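Local structure of envelope glycoprotein (5XEA) at residues 236-239 and 244-247; 227-232 and 238-243. The protein probably attaches the virus to its receptor on the host cell and then drives fusion of the viral and host membranes. All blocks are in the same frame, centred on the assembly; numbering follows the deposited sequence. Where two conformers were deposited one is given.

Overall arrangement
Contact 1 and contact 2 share F238 and C239 on the strand 237-240, and their centres lie about 9 Å apart. Contact 1 joins the two arms of one hairpin, neighbours in a six-stranded antiparallel sheet; contact 2 brings together the two outermost strands of that sheet within the chain, 229-233 and 237-240. Both are partly buried: four of eight touching residues in contact 1 are buried, against two of seven in contact 2. Contact 1 has a glycan on one side and F238 and Y245 on the other, whereas contact 2 lies nearer the chain centre and close to a second subunit. Their chemistry differs: backbone bonds and a disulfide in the first, aromatic packing and one water in the second.

Contact 1. Residues 236-239 and 244-247. With NAG (2-acetamido-2-deoxy-beta-D-glucopyranose), chain F.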
ATOM      1  N   HIS B 236     -11.642 -11.987  22.434  0.53 61.72           N
ATOM      2  CA  HIS B 236     -11.047 -13.283  22.742  0.53 57.92           C
ATOM      3  C   HIS B 236     -11.168 -14.242  21.568  0.53 56.60           C
ATOM      4  O   HIS B 236     -10.332 -15.139  21.411  0.53 55.90           O
ATOM      5  CB  HIS B 236     -11.696 -13.882  23.990  0.53 63.17           C
ATOM      6  CG  HIS B 236     -13.016 -14.546  23.734  0.53 58.19           C
ATOM      7  ND1 HIS B 236     -14.205 -13.852  23.705  0.53 56.73           N
ATOM      8  CD2 HIS B 236     -13.332 -15.845  23.517  0.53 52.16           C
ATOM      9  CE1 HIS B 236     -15.197 -14.694  23.470  0.53 61.97           C
ATOM     10  NE2 HIS B 236     -14.694 -15.909  23.356  0.53 59.49           N
ATOM     11  N   GLN B 237     -12.186 -14.063  20.735  1.00 54.25           N
ATOM     12  CA  GLN B 237     -12.446 -14.924  19.592  1.00 55.23           C
ATOM     13  C   GLN B 237     -12.205 -14.088  18.339  1.00 57.83           C
ATOM     14  O   GLN B 237     -12.973 -13.168  18.039  1.00 50.61           O
ATOM     15  CB  GLN B 237     -13.876 -15.447  19.665  1.00 63.78           C
ATOM     16  CG  GLN B 237     -14.194 -16.593  18.763  1.00 76.83           C
ATOM     17  CD  GLN B 237     -15.444 -17.308  19.210  1.00 81.72           C
ATOM     18  OE1 GLN B 237     -15.445 -17.984  20.239  1.00 76.91           O
ATOM     19  NE2 GLN B 237     -16.528 -17.142  18.458  1.00 90.55           N
ATOM     20  N   PHE B 238     -11.155 -14.421  17.598  1.00 55.82           N
ATOM     21  CA  PHE B 238     -10.493 -13.443  16.750  1.00 55.85           C
ATOM     22  C   PHE B 238      -9.879 -14.140  15.543  1.00 44.72           C
ATOM     23  O   PHE B 238      -9.368 -15.255  15.659  1.00 48.54           O
ATOM     24  CB  PHE B 238      -9.426 -12.710  17.589  1.00 63.89           C
ATOM     25  CG  PHE B 238      -8.658 -11.677  16.836  1.00 63.91           C
ATOM     26  CD1 PHE B 238      -9.208 -10.426  16.593  1.00 72.44           C
ATOM     27  CD2 PHE B 238      -7.380 -11.949  16.384  1.00 63.75           C
ATOM     28  CE1 PHE B 238      -8.503  -9.459  15.884  1.00 69.04           C
ATOM     29  CE2 PHE B 238      -6.666 -10.993  15.679  1.00 73.10           C
ATOM     30  CZ  PHE B 238      -7.233  -9.742  15.424  1.00 70.50           C
ATOM     31  N   CYS B 239      -9.933 -13.491  14.382  1.00 43.74           N
ATOM     32  CA  CYS B 239      -9.295 -14.045  13.197  1.00 47.25           C
ATOM     33  C   CYS B 239      -8.403 -12.998  12.550  1.00 50.84           C
ATOM     34  O   CYS B 239      -8.656 -11.793  12.642  1.00 44.48           O
ATOM     35  CB  CYS B 239     -10.327 -14.575  12.173  1.00 65.57           C
ATOM     36  SG  CYS B 239     -11.450 -15.858  12.820  1.00104.99           S
ATOM     37  N   CYS B 244      -7.595 -18.307  12.636  1.00 46.80           N
ATOM     38  CA  CYS B 244      -8.509 -17.892  13.688  1.00 45.59           C
ATOM     39  C   CYS B 244      -7.960 -18.325  15.039  1.00 53.03           C
ATOM     40  O   CYS B 244      -7.290 -19.354  15.156  1.00 49.60           O
ATOM     41  CB  CYS B 244      -9.906 -18.460  13.499  1.00 42.11           C
ATOM     42  SG  CYS B 244     -10.810 -17.672  12.131  1.00 56.45           S
ATOM     43  N   TYR B 245      -8.256 -17.527  16.056  1.00 50.56           N
ATOM     44  CA  TYR B 245      -7.765 -17.752  17.404  1.00 48.32           C
ATOM     45  C   TYR B 245      -8.930 -17.740  18.377  1.00 52.78           C
ATOM     46  O   TYR B 245      -9.922 -17.029  18.184  1.00 47.36           O
ATOM     47  CB  TYR B 245      -6.733 -16.693  17.825  1.00 47.46           C
ATOM     48  CG  TYR B 245      -5.507 -16.660  16.950  1.00 51.52           C
ATOM     49  CD1 TYR B 245      -4.376 -17.389  17.277  1.00 52.33           C
ATOM     50  CD2 TYR B 245      -5.486 -15.902  15.783  1.00 50.41           C
ATOM     51  CE1 TYR B 245      -3.254 -17.362  16.469  1.00 50.70           C
ATOM     52  CE2 TYR B 245      -4.365 -15.869  14.974  1.00 51.33           C
ATOM     53  CZ  TYR B 245      -3.258 -16.599  15.323  1.00 49.11           C
ATOM     54  OH  TYR B 245      -2.149 -16.571  14.521  1.00 59.23           O
ATOM     55  N   ASN B 246      -8.805 -18.562  19.418  1.00 48.80           N
ATOM     56  CA  ASN B 246      -9.703 -18.527  20.568  1.00 49.14           C
ATOM     57  C   ASN B 246      -8.803 -18.437  21.799  1.00 53.06           C
ATOM     58  O   ASN B 246      -8.191 -19.432  22.204  1.00 53.35           O
ATOM     59  CB  ASN B 246     -10.615 -19.746  20.615  1.00 51.39           C
ATOM     60  CG  ASN B 246     -11.635 -19.662  21.727  1.00 74.23           C
ATOM     61  OD1 ASN B 246     -12.130 -18.585  22.050  1.00 86.12           O
ATOM     62  ND2 ASN B 246     -11.953 -20.801  22.322  1.00 93.91           N
ATOM     63  N   PHE B 247      -8.690 -17.230  22.350  1.00 49.34           N
ATOM     64  CA  PHE B 247      -7.867 -16.965  23.520  1.00 54.85           C
ATOM     65  C   PHE B 247      -8.677 -17.255  24.776  1.00 62.63           C
ATOM     66  O   PHE B 247      -9.845 -16.859  24.871  1.00 64.62           O
ATOM     67  CB  PHE B 247      -7.402 -15.505  23.545  1.00 62.46           C
ATOM     68  CG  PHE B 247      -6.374 -15.168  22.506  1.00 66.69           C
ATOM     69  CD1 PHE B 247      -5.025 -15.179  22.817  1.00 62.68           C
ATOM     70  CD2 PHE B 247      -6.756 -14.821  21.221  1.00 59.50           C
ATOM     71  CE1 PHE B 247      -4.077 -14.862  21.868  1.00 61.81           C
ATOM     72  CE2 PHE B 247      -5.811 -14.501  20.269  1.00 65.94           C
ATOM     73  CZ  PHE B 247      -4.465 -14.527  20.593  1.00 64.61           C
TER
HETATM   74  C1  NAG F   1     -12.903 -20.849  23.400  1.00 80.59           C
HETATM   75  C2  NAG F   1     -14.103 -21.732  23.055  1.00 95.27           C
HETATM   76  C3  NAG F   1     -15.030 -21.861  24.258  1.00104.30           C
HETATM   77  C4  NAG F   1     -14.258 -22.337  25.484  1.00106.48           C
HETATM   78  C5  NAG F   1     -13.054 -21.430  25.726  1.00100.20           C
HETATM   79  C6  NAG F   1     -12.159 -21.926  26.838  1.00 99.00           C
HETATM   80  C7  NAG F   1     -15.188 -21.963  20.868  1.00 92.25           C
HETATM   81  C8  NAG F   1     -15.956 -21.265  19.787  1.00 91.02           C
HETATM   82  N2  NAG F   1     -14.834 -21.210  21.913  1.00 94.26           N
HETATM   83  O3  NAG F   1     -16.069 -22.770  23.909  1.00104.31           O
HETATM   84  O4  NAG F   1     -15.072 -22.298  26.650  1.00112.80           O
HETATM   85  O5  NAG F   1     -12.242 -21.369  24.547  1.00 93.80           O
HETATM   86  O6  NAG F   1     -11.402 -23.055  26.423  1.00 97.93           O
HETATM   87  O7  NAG F   1     -14.894 -23.151  20.794  1.00 90.88           O
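C239 and C244 each set SG beside their own backbone N, opposite the carbonyl carbon (chi1 -58° and -72°), a torsion that brings both sulfurs over the same face of the hairpin, where they join in a disulfide of 2.0 Å with chi3 101°. The pair is non-hydrogen-bonded, and its CA atoms lie only 4.0 Å apart, a spacing that cysteine can bridge. Next along, F238 and Y245 form the hydrogen-bonded pair. Y245 N gives a short bond of 2.6 Å to F238 O, F238 N returns one of 2.9 Å to Y245 O, and the indole NH of W155 adds a further donor to Y245 O. On the face away from the disulfide, the rings of F238 and Y245 approach loosely, CD2 to CD2 4.4 Å, while the Y245 hydroxyl bonds to D226. A third backbone bond runs 2.8 Å from F247 N to H236 O. N246, on the disulfide face, offers the amide nitrogen that N-glycosylation uses: ND2 lies 1.4 Å from C1 of NAG, while OD1 is buried without a partner in the model. Q237 OE1 touches the acetamide methyl C8 at 3.4 Å. The whole is an antiparallel beta hairpin with a cross-strand disulfide near its turn and an N-linked glycan toward its open end.

Contact 2. Residues 227-232 and 238-243; sequences GTNFFE and FCHQYA
F231 and H240 face each other with CA atoms 6.9 Å apart, on strands whose axes approach to 8.3 Å at 140°, too far for backbone pairing, so side chains span the gap. F231 has its CG between the backbone N and carbonyl carbon (chi1 42°), which turns its ring to meet F238 on one flank and H240 on another, the three forming an aromatic cluster. The F231 and F238 rings meet obliquely, CD1 of F231 to CE2 of F238 3.4 Å. E232 O also comes close, 3.0 Å from F238 CZ. Toward H240, F231 CB makes an off-centre CH-pi contact, 4.2 Å from the ring centroid. F230 O lies over one face of the imidazole and Q241 CG over the other, both off-centre. Q241 follows H240 in a type II' turn that closes the hairpin; F230 points away and packs on A291 of a second subunit. At the N229 end, one water donates to N229 OD1 at 2.5 Å and to Q241 OE1 at 3.1 Å. The flat rings of F231, F238 and H240 suit the gap between strands too far apart to pair, and amides suit the end where a water enters; the one polar link is this water, donating to two carbonyl oxygens which could not bond each other directly.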
ATOM      1  N   GLY B 227       4.433 -15.864  14.195  1.00 48.96           N
ATOM      2  CA  GLY B 227       5.211 -16.070  12.984  1.00 58.67           C
ATOM      3  C   GLY B 227       5.407 -14.733  12.268  1.00 56.91           C
ATOM      4  O   GLY B 227       5.961 -13.764  12.821  1.00 47.78           O
ATOM      5  N   THR B 228       4.975 -14.666  11.001  1.00 45.59           N
ATOM      6  CA  THR B 228       5.023 -13.432  10.225  1.00 54.08           C
ATOM      7  C   THR B 228       3.690 -12.703  10.213  1.00 52.39           C
ATOM      8  O   THR B 228       3.502 -11.784   9.405  1.00 47.45           O
ATOM      9  CB  THR B 228       5.459 -13.700   8.778  1.00 64.01           C
ATOM     10  OG1 THR B 228       4.688 -14.775   8.229  1.00 61.49           O
ATOM     11  CG2 THR B 228       6.946 -14.022   8.718  1.00 63.36           C
ATOM     12  N   ASN B 229       2.761 -13.091  11.075  1.00 46.80           N
ATOM     13  CA  ASN B 229       1.461 -12.446  11.165  1.00 48.34           C
ATOM     14  C   ASN B 229       1.429 -11.600  12.424  1.00 49.33           C
ATOM     15  O   ASN B 229       1.815 -12.071  13.497  1.00 43.45           O
ATOM     16  CB  ASN B 229       0.336 -13.482  11.179  1.00 52.81           C
ATOM     17  CG  ASN B 229       0.202 -14.201   9.846  1.00 58.83           C
ATOM     18  OD1 ASN B 229      -0.107 -13.585   8.818  1.00 61.39           O
ATOM     19  ND2 ASN B 229       0.446 -15.503   9.851  1.00 55.29           N
ATOM     20  N   PHE B 230       0.988 -10.353  12.285  1.00 45.96           N
ATOM     21  CA  PHE B 230       0.893  -9.446  13.419  1.00 46.71           C
ATOM     22  C   PHE B 230      -0.513  -8.884  13.445  1.00 50.32           C
ATOM     23  O   PHE B 230      -1.070  -8.539  12.396  1.00 49.91           O
ATOM     24  CB  PHE B 230       1.921  -8.300  13.344  1.00 40.21           C
ATOM     25  CG  PHE B 230       3.351  -8.766  13.205  1.00 42.64           C
ATOM     26  CD1 PHE B 230       4.210  -8.772  14.298  1.00 42.41           C
ATOM     27  CD2 PHE B 230       3.833  -9.215  11.980  1.00 38.93           C
ATOM     28  CE1 PHE B 230       5.518  -9.206  14.157  1.00 42.60           C
ATOM     29  CE2 PHE B 230       5.135  -9.651  11.834  1.00 38.97           C
ATOM     30  CZ  PHE B 230       5.988  -9.639  12.938  1.00 42.89           C
ATOM     31  N   PHE B 231      -1.086  -8.791  14.635  1.00 44.41           N
ATOM     32  CA  PHE B 231      -2.462  -8.344  14.724  1.00 43.25           C
ATOM     33  C   PHE B 231      -2.700  -7.757  16.096  1.00 47.76           C
ATOM     34  O   PHE B 231      -2.010  -8.094  17.066  1.00 50.54           O
ATOM     35  CB  PHE B 231      -3.437  -9.498  14.431  1.00 40.99           C
ATOM     36  CG  PHE B 231      -3.037 -10.803  15.068  1.00 42.66           C
ATOM     37  CD1 PHE B 231      -3.362 -11.076  16.387  1.00 44.24           C
ATOM     38  CD2 PHE B 231      -2.321 -11.748  14.348  1.00 41.65           C
ATOM     39  CE1 PHE B 231      -2.969 -12.267  16.987  1.00 53.22           C
ATOM     40  CE2 PHE B 231      -1.937 -12.944  14.936  1.00 46.51           C
ATOM     41  CZ  PHE B 231      -2.259 -13.199  16.260  1.00 50.05           C
ATOM     42  N   GLU B 232      -3.667  -6.860  16.170  1.00 46.55           N
ATOM     43  CA  GLU B 232      -4.156  -6.387  17.456  1.00 50.13           C
ATOM     44  C   GLU B 232      -5.323  -7.267  17.873  1.00 49.12           C
ATOM     45  O   GLU B 232      -6.289  -7.409  17.119  1.00 60.38           O
ATOM     46  CB  GLU B 232      -4.588  -4.927  17.365  1.00 57.28           C
ATOM     47  CG  GLU B 232      -5.231  -4.420  18.639  1.00 67.23           C
ATOM     48  CD  GLU B 232      -5.872  -3.054  18.480  1.00 82.63           C
ATOM     49  OE1 GLU B 232      -5.676  -2.410  17.423  1.00 81.03           O
ATOM     50  OE2 GLU B 232      -6.580  -2.631  19.422  1.00 86.01           O
ATOM     51  N   PHE B 238     -11.155 -14.421  17.598  1.00 55.82           N
ATOM     52  CA  PHE B 238     -10.493 -13.443  16.750  1.00 55.85           C
ATOM     53  C   PHE B 238      -9.879 -14.140  15.543  1.00 44.72           C
ATOM     54  O   PHE B 238      -9.368 -15.255  15.659  1.00 48.54           O
ATOM     55  CB  PHE B 238      -9.426 -12.710  17.589  1.00 63.89           C
ATOM     56  CG  PHE B 238      -8.658 -11.677  16.836  1.00 63.91           C
ATOM     57  CD1 PHE B 238      -9.208 -10.426  16.593  1.00 72.44           C
ATOM     58  CD2 PHE B 238      -7.380 -11.949  16.384  1.00 63.75           C
ATOM     59  CE1 PHE B 238      -8.503  -9.459  15.884  1.00 69.04           C
ATOM     60  CE2 PHE B 238      -6.666 -10.993  15.679  1.00 73.10           C
ATOM     61  CZ  PHE B 238      -7.233  -9.742  15.424  1.00 70.50           C
ATOM     62  N   CYS B 239      -9.933 -13.491  14.382  1.00 43.74           N
ATOM     63  CA  CYS B 239      -9.295 -14.045  13.197  1.00 47.25           C
ATOM     64  C   CYS B 239      -8.403 -12.998  12.550  1.00 50.84           C
ATOM     65  O   CYS B 239      -8.656 -11.793  12.642  1.00 44.48           O
ATOM     66  CB  CYS B 239     -10.327 -14.575  12.173  1.00 65.57           C
ATOM     67  SG  CYS B 239     -11.450 -15.858  12.820  1.00104.99           S
ATOM     68  N   HIS B 240      -7.332 -13.476  11.919  1.00 46.32           N
ATOM     69  CA  HIS B 240      -6.473 -12.627  11.107  1.00 45.98           C
ATOM     70  C   HIS B 240      -6.074 -13.415   9.869  1.00 42.36           C
ATOM     71  O   HIS B 240      -5.362 -14.417   9.975  1.00 46.46           O
ATOM     72  CB  HIS B 240      -5.239 -12.144  11.873  1.00 45.06           C
ATOM     73  CG  HIS B 240      -4.358 -11.263  11.055  1.00 43.90           C
ATOM     74  ND1 HIS B 240      -3.211 -11.722  10.443  1.00 52.00           N
ATOM     75  CD2 HIS B 240      -4.482  -9.963  10.702  1.00 48.03           C
ATOM     76  CE1 HIS B 240      -2.652 -10.735   9.766  1.00 51.36           C
ATOM     77  NE2 HIS B 240      -3.407  -9.659   9.900  1.00 52.17           N
ATOM     78  N   GLN B 241      -6.540 -12.957   8.700  1.00 42.88           N
ATOM     79  CA  GLN B 241      -6.267 -13.614   7.426  1.00 37.01           C
ATOM     80  C   GLN B 241      -6.542 -15.110   7.499  1.00 38.79           C
ATOM     81  O   GLN B 241      -7.678 -15.511   7.772  1.00 48.76           O
ATOM     82  CB  GLN B 241      -4.832 -13.304   6.981  1.00 41.72           C
ATOM     83  CG  GLN B 241      -4.659 -11.778   6.798  1.00 42.43           C
ATOM     84  CD  GLN B 241      -3.434 -11.349   6.015  1.00 48.78           C
ATOM     85  OE1 GLN B 241      -2.519 -12.134   5.779  1.00 47.45           O
ATOM     86  NE2 GLN B 241      -3.426 -10.080   5.591  1.00 44.94           N
ATOM     87  N   TYR B 242      -5.522 -15.937   7.275  1.00 44.18           N
ATOM     88  CA  TYR B 242      -5.662 -17.393   7.214  1.00 55.52           C
ATOM     89  C   TYR B 242      -5.772 -18.078   8.575  1.00 52.03           C
ATOM     90  O   TYR B 242      -5.756 -19.311   8.608  1.00 60.67           O
ATOM     91  CB  TYR B 242      -4.473 -18.018   6.474  1.00 61.43           C
ATOM     92  CG  TYR B 242      -4.250 -17.476   5.096  1.00 58.06           C
ATOM     93  CD1 TYR B 242      -5.134 -17.774   4.054  1.00 78.29           C
ATOM     94  CD2 TYR B 242      -3.151 -16.675   4.823  1.00 57.36           C
ATOM     95  CE1 TYR B 242      -4.928 -17.270   2.762  1.00 73.86           C
ATOM     96  CE2 TYR B 242      -2.932 -16.173   3.552  1.00 73.57           C
ATOM     97  CZ  TYR B 242      -3.819 -16.469   2.527  1.00 75.97           C
ATOM     98  OH  TYR B 242      -3.570 -15.955   1.278  1.00 65.24           O
ATOM     99  N   ALA B 243      -5.851 -17.353   9.690  1.00 59.30           N
ATOM    100  CA  ALA B 243      -5.828 -17.972  11.012  1.00 48.18           C
ATOM    101  C   ALA B 243      -6.953 -17.424  11.876  1.00 54.71           C
ATOM    102  O   ALA B 243      -7.245 -16.221  11.843  1.00 58.34           O
ATOM    103  CB  ALA B 243      -4.489 -17.736  11.719  1.00 47.07           C
TER
HETATM  104  O   HOH W   1      -0.973 -14.661   6.718  1.00 53.08           O